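Local coordinates for protein RsfP (Uncultured bacterium, PDB 4GLJ) that probably catalyses the phosphate-dependent cleavage of methylthioadenosine to adenine and a methylthioribose phosphate, and binds the dye rhodamine B, at residues A14-I19 with A258-E263; A80-L85 with R91-V96. All blocks are in the same frame, centred on the assembly; numbering follows the deposited sequence. Where two conformers were deposited one is given.

Contact 1 (A14-I19 with A258-E263)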
ATOM      1  N   ALA A  14      33.992  -9.968   0.569  1.00 39.93           N
ATOM      2  CA  ALA A  14      33.880  -9.450  -0.758  1.00 38.28           C
ATOM      3  C   ALA A  14      33.498  -8.008  -0.606  1.00 37.75           C
ATOM      4  O   ALA A  14      32.788  -7.627   0.301  1.00 37.46           O
ATOM      5  CB  ALA A  14      32.855 -10.180  -1.578  1.00 36.31           C
ATOM      6  N   ASP A  15      34.023  -7.190  -1.477  1.00 36.06           N
ATOM      7  CA  ASP A  15      33.759  -5.774  -1.376  1.00 36.98           C
ATOM      8  C   ASP A  15      32.546  -5.454  -2.257  1.00 32.71           C
ATOM      9  O   ASP A  15      31.944  -4.381  -2.126  1.00 32.66           O
ATOM     10  CB  ASP A  15      34.995  -5.105  -1.958  1.00 39.76           C
ATOM     11  CG  ASP A  15      34.990  -3.617  -1.824  1.00 44.18           C
ATOM     12  OD1 ASP A  15      34.825  -3.127  -0.687  1.00 49.16           O
ATOM     13  OD2 ASP A  15      35.233  -2.931  -2.866  1.00 48.08           O
ATOM     14  N   ILE A  16      32.269  -6.349  -3.199  1.00 31.59           N
ATOM     15  CA  ILE A  16      31.339  -6.086  -4.297  1.00 32.19           C
ATOM     16  C   ILE A  16      30.395  -7.287  -4.420  1.00 32.94           C
ATOM     17  O   ILE A  16      30.874  -8.434  -4.324  1.00 32.98           O
ATOM     18  CB  ILE A  16      32.087  -6.003  -5.651  1.00 32.52           C
ATOM     19  CG1 ILE A  16      33.129  -4.879  -5.607  1.00 33.89           C
ATOM     20  CG2 ILE A  16      31.053  -5.757  -6.806  1.00 31.18           C
ATOM     21  CD1 ILE A  16      34.152  -4.965  -6.765  1.00 35.64           C
ATOM     22  N   ALA A  17      29.090  -7.023  -4.586  1.00 32.13           N
ATOM     23  CA  ALA A  17      28.089  -8.069  -4.759  1.00 30.75           C
ATOM     24  C   ALA A  17      27.216  -7.800  -5.935  1.00 30.00           C
ATOM     25  O   ALA A  17      26.882  -6.653  -6.252  1.00 29.74           O
ATOM     26  CB  ALA A  17      27.271  -8.238  -3.485  1.00 29.50           C
ATOM     27  N   ILE A  18      26.839  -8.872  -6.616  1.00 28.45           N
ATOM     28  CA  ILE A  18      25.890  -8.781  -7.682  1.00 28.63           C
ATOM     29  C   ILE A  18      24.630  -9.541  -7.204  1.00 29.96           C
ATOM     30  O   ILE A  18      24.724 -10.722  -6.786  1.00 28.72           O
ATOM     31  CB  ILE A  18      26.417  -9.461  -8.939  1.00 30.25           C
ATOM     32  CG1 ILE A  18      27.818  -8.909  -9.337  1.00 32.76           C
ATOM     33  CG2 ILE A  18      25.410  -9.414 -10.098  1.00 31.73           C
ATOM     34  CD1 ILE A  18      27.788  -7.398  -9.618  1.00 33.34           C
ATOM     35  N   ILE A  19      23.459  -8.880  -7.319  1.00 29.30           N
ATOM     36  CA  ILE A  19      22.195  -9.522  -6.967  1.00 29.35           C
ATOM     37  C   ILE A  19      21.536  -9.742  -8.280  1.00 29.71           C
ATOM     38  O   ILE A  19      21.184  -8.800  -9.016  1.00 32.11           O
ATOM     39  CB  ILE A  19      21.280  -8.684  -6.010  1.00 28.56           C
ATOM     40  CG1 ILE A  19      22.010  -8.397  -4.716  1.00 28.11           C
ATOM     41  CG2 ILE A  19      19.942  -9.453  -5.821  1.00 28.54           C
ATOM     42  CD1 ILE A  19      21.218  -7.555  -3.713  1.00 26.87           C
ATOM     43  N   ALA A 258      35.237  -4.554 -12.705  1.00 34.74           N
ATOM     44  CA  ALA A 258      36.581  -4.027 -12.948  1.00 37.68           C
ATOM     45  C   ALA A 258      36.679  -2.552 -12.527  1.00 35.09           C
ATOM     46  O   ALA A 258      37.605  -2.177 -11.818  1.00 35.94           O
ATOM     47  CB  ALA A 258      37.020  -4.243 -14.400  1.00 38.52           C
ATOM     48  N   LEU A 259      35.717  -1.741 -12.927  1.00 31.68           N
ATOM     49  CA  LEU A 259      35.754  -0.330 -12.621  1.00 32.53           C
ATOM     50  C   LEU A 259      35.588  -0.031 -11.138  1.00 33.97           C
ATOM     51  O   LEU A 259      36.218   0.902 -10.620  1.00 34.94           O
ATOM     52  CB  LEU A 259      34.675   0.393 -13.422  1.00 31.31           C
ATOM     53  CG  LEU A 259      35.002   0.403 -14.918  1.00 36.20           C
ATOM     54  CD1 LEU A 259      33.808   0.805 -15.785  1.00 35.77           C
ATOM     55  CD2 LEU A 259      36.205   1.285 -15.232  1.00 41.01           C
ATOM     56  N   ILE A 260      34.700  -0.788 -10.466  1.00 30.86           N
ATOM     57  CA  ILE A 260      34.482  -0.544  -9.071  1.00 31.93           C
ATOM     58  C   ILE A 260      35.773  -0.904  -8.334  1.00 35.43           C
ATOM     59  O   ILE A 260      36.182  -0.184  -7.418  1.00 37.78           O
ATOM     60  CB  ILE A 260      33.325  -1.402  -8.534  1.00 31.62           C
ATOM     61  CG1 ILE A 260      31.977  -0.957  -9.202  1.00 29.11           C
ATOM     62  CG2 ILE A 260      33.303  -1.385  -7.023  1.00 32.13           C
ATOM     63  CD1 ILE A 260      30.852  -1.923  -8.829  1.00 29.99           C
ATOM     64  N   ALA A 261      36.383  -2.030  -8.711  1.00 35.93           N
ATOM     65  CA  ALA A 261      37.577  -2.480  -8.024  1.00 39.93           C
ATOM     66  C   ALA A 261      38.694  -1.454  -8.172  1.00 42.11           C
ATOM     67  O   ALA A 261      39.442  -1.214  -7.215  1.00 43.92           O
ATOM     68  CB  ALA A 261      38.045  -3.852  -8.525  1.00 41.56           C
ATOM     69  N   SER A 262      38.820  -0.834  -9.340  1.00 40.76           N
ATOM     70  CA  SER A 262      40.004   0.049  -9.529  1.00 45.28           C
ATOM     71  C   SER A 262      39.697   1.455  -8.997  1.00 43.13           C
ATOM     72  O   SER A 262      40.600   2.143  -8.514  1.00 42.88           O
ATOM     73  CB  SER A 262      40.491   0.104 -10.981  1.00 47.10           C
ATOM     74  OG  SER A 262      39.417   0.439 -11.848  1.00 50.69           O
ATOM     75  N   GLU A 263      38.428   1.854  -9.037  1.00 38.75           N
ATOM     76  CA  GLU A 263      38.082   3.248  -8.762  1.00 39.45           C
ATOM     77  C   GLU A 263      37.638   3.437  -7.328  1.00 39.18           C
ATOM     78  O   GLU A 263      37.894   4.481  -6.748  1.00 43.10           O
ATOM     79  CB  GLU A 263      37.080   3.819  -9.788  1.00 39.64           C
ATOM     80  CG  GLU A 263      37.653   3.933 -11.225  1.00 45.73           C
ATOM     81  CD  GLU A 263      36.577   4.264 -12.271  1.00 50.09           C
ATOM     82  OE1 GLU A 263      35.427   4.569 -11.886  1.00 50.72           O
ATOM     83  OE2 GLU A 263      36.859   4.260 -13.495  1.00 55.62           O
TER
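Ile16 and Ile260 make most of this contact, and it is apolar throughout. The ethyl arm of Ile16 reaches across to the methyl branch of Ile260. Its terminal CD1 lies 3.7 Å from Ile260 CG2, and Ile16 CG1 lies 3.8 Å from the same methyl. The touch on Ile260 is thus made by the short branch. In Ile16, CG1 is anti to the carbonyl carbon (chi1 -59°), and the arm is extended, with CD1 anti to CA (chi2 165°). This carries the methyl end out to the helix. Ala261 adds a looser contact at the margin, with its CB 4.4 Å from Ile16 CD1.

One side-chain hydrogen bond joins two residues of the helix segment. The hydroxyl of Ser262 turns back on the preceding turn, with OG 3.2 Å from Ala258 O. The same carbonyl takes the backbone N of Ser262, and the two donors come from opposite faces of its plane.

The contact lays the last turn of helix 237-263 on the start of strand 16-20, a helix-on-sheet packing in the alpha/beta core of the phosphorylase fold. Val57 of the adjoining strand 57-63 touches both Ile16 and Ala261. On the other flank Tyr92 of strand 92-101 packs on Ile260. Ile150 of helix 145-157 also meets Ile260.

Contact 2 (A80-L85 with R91-V96)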
ATOM      1  N   ALA A  80      17.229 -10.631   5.095  1.00 25.69           N
ATOM      2  CA  ALA A  80      18.321 -11.659   5.071  1.00 26.11           C
ATOM      3  C   ALA A  80      19.350 -11.501   3.998  1.00 25.96           C
ATOM      4  O   ALA A  80      20.536 -11.645   4.273  1.00 30.86           O
ATOM      5  CB  ALA A  80      17.744 -13.093   5.113  1.00 26.28           C
ATOM      6  N   ASN A  81      18.942 -11.212   2.771  1.00 25.47           N
ATOM      7  CA  ASN A  81      19.890 -11.088   1.657  1.00 27.18           C
ATOM      8  C   ASN A  81      20.865  -9.916   1.876  1.00 27.41           C
ATOM      9  O   ASN A  81      22.070 -10.069   1.705  1.00 27.27           O
ATOM     10  CB  ASN A  81      19.124 -10.829   0.353  1.00 27.11           C
ATOM     11  CG  ASN A  81      18.360 -12.070  -0.144  1.00 29.00           C
ATOM     12  OD1 ASN A  81      18.622 -13.191   0.354  1.00 28.70           O
ATOM     13  ND2 ASN A  81      17.477 -11.898  -1.153  1.00 26.75           N
ATOM     14  N   ILE A  82      20.325  -8.779   2.310  1.00 27.76           N
ATOM     15  CA  ILE A  82      21.155  -7.565   2.449  1.00 27.35           C
ATOM     16  C   ILE A  82      21.961  -7.779   3.689  1.00 28.73           C
ATOM     17  O   ILE A  82      23.137  -7.461   3.689  1.00 27.72           O
ATOM     18  CB  ILE A  82      20.212  -6.290   2.532  1.00 26.79           C
ATOM     19  CG1 ILE A  82      19.585  -5.981   1.157  1.00 25.63           C
ATOM     20  CG2 ILE A  82      21.008  -5.073   3.009  1.00 27.98           C
ATOM     21  CD1 ILE A  82      20.552  -5.830  -0.016  1.00 26.92           C
ATOM     22  N   TYR A  83      21.378  -8.362   4.762  1.00 27.34           N
ATOM     23  CA  TYR A  83      22.145  -8.556   5.980  1.00 29.44           C
ATOM     24  C   TYR A  83      23.346  -9.504   5.693  1.00 30.99           C
ATOM     25  O   TYR A  83      24.510  -9.281   6.121  1.00 31.60           O
ATOM     26  CB  TYR A  83      21.300  -9.173   7.095  1.00 30.25           C
ATOM     27  CG  TYR A  83      21.960  -9.094   8.484  1.00 33.54           C
ATOM     28  CD1 TYR A  83      21.703  -8.019   9.344  1.00 35.43           C
ATOM     29  CD2 TYR A  83      22.862 -10.083   8.939  1.00 34.84           C
ATOM     30  CE1 TYR A  83      22.306  -7.943  10.617  1.00 37.60           C
ATOM     31  CE2 TYR A  83      23.472 -10.011  10.204  1.00 38.58           C
ATOM     32  CZ  TYR A  83      23.183  -8.926  11.028  1.00 39.85           C
ATOM     33  OH  TYR A  83      23.795  -8.804  12.261  1.00 44.88           O
ATOM     34  N   ALA A  84      23.071 -10.594   4.991  1.00 29.91           N
ATOM     35  CA  ALA A  84      24.140 -11.560   4.642  1.00 31.25           C
ATOM     36  C   ALA A  84      25.299 -10.888   3.849  1.00 30.22           C
ATOM     37  O   ALA A  84      26.462 -11.149   4.117  1.00 31.84           O
ATOM     38  CB  ALA A  84      23.521 -12.714   3.862  1.00 30.94           C
ATOM     39  N   LEU A  85      24.974  -9.987   2.930  1.00 31.04           N
ATOM     40  CA  LEU A  85      25.994  -9.371   2.072  1.00 29.54           C
ATOM     41  C   LEU A  85      26.770  -8.398   2.958  1.00 31.71           C
ATOM     42  O   LEU A  85      27.989  -8.324   2.868  1.00 30.55           O
ATOM     43  CB  LEU A  85      25.362  -8.645   0.883  1.00 27.82           C
ATOM     44  CG  LEU A  85      24.709  -9.560  -0.163  1.00 27.98           C
ATOM     45  CD1 LEU A  85      24.053  -8.747  -1.272  1.00 27.31           C
ATOM     46  CD2 LEU A  85      25.738 -10.544  -0.776  1.00 27.89           C
ATOM     47  N   ARG A  91      30.555  -3.477   0.124  1.00 29.41           N
ATOM     48  CA  ARG A  91      30.460  -2.036   0.165  0.50 28.95           C
ATOM     49  C   ARG A  91      29.706  -1.557  -1.076  1.00 28.08           C
ATOM     50  O   ARG A  91      29.217  -0.438  -1.102  1.00 27.83           O
ATOM     51  CB  ARG A  91      31.884  -1.456   0.177  0.50 29.89           C
ATOM     52  CG  ARG A  91      32.647  -1.849   1.450  0.50 30.37           C
ATOM     53  CD  ARG A  91      34.127  -1.524   1.355  0.50 32.53           C
ATOM     54  NE  ARG A  91      34.305  -0.130   1.009  0.50 33.26           N
ATOM     55  CZ  ARG A  91      35.032   0.324   0.010  0.50 31.33           C
ATOM     56  NH1 ARG A  91      35.734  -0.486  -0.761  0.50 33.96           N
ATOM     57  NH2 ARG A  91      35.043   1.609  -0.195  0.50 32.20           N
ATOM     58  N   TYR A  92      29.657  -2.422  -2.093  1.00 27.46           N
ATOM     59  CA  TYR A  92      28.984  -2.045  -3.363  1.00 28.27           C
ATOM     60  C   TYR A  92      28.106  -3.165  -3.831  1.00 27.19           C
ATOM     61  O   TYR A  92      28.537  -4.280  -3.893  1.00 27.29           O
ATOM     62  CB  TYR A  92      29.956  -1.744  -4.512  1.00 26.82           C
ATOM     63  CG  TYR A  92      31.009  -0.654  -4.169  1.00 31.59           C
ATOM     64  CD1 TYR A  92      30.697   0.719  -4.246  1.00 29.71           C
ATOM     65  CD2 TYR A  92      32.267  -1.026  -3.683  1.00 33.42           C
ATOM     66  CE1 TYR A  92      31.652   1.699  -3.937  1.00 30.56           C
ATOM     67  CE2 TYR A  92      33.249  -0.065  -3.342  1.00 31.26           C
ATOM     68  CZ  TYR A  92      32.929   1.280  -3.494  1.00 33.86           C
ATOM     69  OH  TYR A  92      33.884   2.212  -3.175  1.00 32.39           O
ATOM     70  N   ILE A  93      26.839  -2.840  -4.155  1.00 26.11           N
ATOM     71  CA  ILE A  93      25.905  -3.821  -4.799  1.00 25.91           C
ATOM     72  C   ILE A  93      25.458  -3.311  -6.161  1.00 25.37           C
ATOM     73  O   ILE A  93      25.067  -2.148  -6.286  1.00 25.72           O
ATOM     74  CB  ILE A  93      24.611  -4.048  -3.940  1.00 24.41           C
ATOM     75  CG1 ILE A  93      25.032  -4.748  -2.645  1.00 24.14           C
ATOM     76  CG2 ILE A  93      23.585  -4.906  -4.701  1.00 23.68           C
ATOM     77  CD1 ILE A  93      23.886  -4.848  -1.618  1.00 23.53           C
ATOM     78  N   VAL A  94      25.517  -4.197  -7.155  1.00 23.01           N
ATOM     79  CA  VAL A  94      24.840  -3.981  -8.404  1.00 23.79           C
ATOM     80  C   VAL A  94      23.682  -4.973  -8.461  1.00 23.82           C
ATOM     81  O   VAL A  94      23.849  -6.167  -8.483  1.00 23.42           O
ATOM     82  CB  VAL A  94      25.739  -4.173  -9.658  1.00 25.63           C
ATOM     83  CG1 VAL A  94      24.922  -3.910 -10.951  1.00 25.98           C
ATOM     84  CG2 VAL A  94      26.898  -3.173  -9.591  1.00 27.73           C
ATOM     85  N   SER A  95      22.485  -4.437  -8.578  1.00 22.29           N
ATOM     86  CA  SER A  95      21.261  -5.253  -8.695  1.00 23.78           C
ATOM     87  C   SER A  95      20.981  -5.330 -10.208  1.00 25.50           C
ATOM     88  O   SER A  95      20.973  -4.319 -10.928  1.00 27.12           O
ATOM     89  CB  SER A  95      20.088  -4.456  -8.071  1.00 25.56           C
ATOM     90  OG  SER A  95      18.868  -4.873  -8.734  1.00 29.83           O
ATOM     91  N   VAL A  96      20.748  -6.513 -10.690  1.00 22.85           N
ATOM     92  CA  VAL A  96      20.529  -6.704 -12.083  1.00 27.76           C
ATOM     93  C   VAL A  96      19.132  -7.229 -12.215  1.00 31.81           C
ATOM     94  O   VAL A  96      18.854  -8.322 -11.709  1.00 34.02           O
ATOM     95  CB  VAL A  96      21.537  -7.692 -12.703  1.00 29.20           C
ATOM     96  CG1 VAL A  96      21.196  -7.805 -14.196  1.00 32.28           C
ATOM     97  CG2 VAL A  96      23.001  -7.213 -12.468  1.00 28.63           C
TER
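Ile93 meets both Ile82 and Leu85 with a single atom, its terminal methyl CD1. Ile82 CD1 stands 3.8 Å from Ile93 CD1, and Leu85 CD1 stands 3.9 Å from it. The three methyl ends gather in one small apolar cluster. Leu85 runs at about a right angle to Ile93, while Ile82 approaches it more aslant. All three residues are buried.

The torsions explain how the ends meet. The Ile93 ethyl arm is extended (chi2 172°), and this brings CD1 out from the strand toward the helix. Ile82 is bent at its second torsion (chi2 -54°). Its CB does not aim directly at the strand, yet CD1 still arrives there. Leu85 starts out facing the strand. The helix backbone holds Leu85 in turn, with Leu85 N bonded to Asn81 O at 3.2 Å. One residue earlier, Ala84 N bonds to Ala80 O at 2.8 Å.

These residues join the last turns of helix 78-87 to strand 92-101. A short connection, residues 88-91, links the two, and the helix lies against the sheet strand that follows it. This is an alpha-beta unit of the phosphorylase superfamily core. Strand 92-101 pairs in parallel with strands 16-20 and 213-221, one on each flank.

The next shell comes largely from those neighbours. Leu85 also packs on Ala17 and Ile19 of strand 16-20, and Ile93 touches Tyr214. The backbone of Ile93 is hydrogen-bonded to Ala213.

Further out, polar side chains of both segments bond to other parts of the chain. The side chain of Asn81 ties the helix to Ser46 N through OD1. Tyr83 OH is hydrogen-bonded to Ala294 N. On the strand, the hydroxyl of Ser95 is held by Asn200 and Ser97.

In the fold
The centres of the two contacts lie about 12 Å apart, and both rest on the same mixed sheet. Contact 1 uses strand 16-20 and contact 2 the neighbouring strand 92-101, which run parallel. Contact 1 joins segments 239 residues apart; contact 2 joins segments 6 apart within that span. The strands also meet directly: Asp15 OD1 and Arg91 NH1, in the conformer given, form a salt bridge of 2.8 Å, and Ile19 CD1 packs on Ile93 CG2. Helix 237-263 and helix 78-87 cover opposite faces of the sheet, a layered alpha/beta/alpha arrangement. Strand 92-101 and helix 237-263 run on to the rhodamine B pocket, which Ala98, Ile239, Leu242 and Met243 help to line.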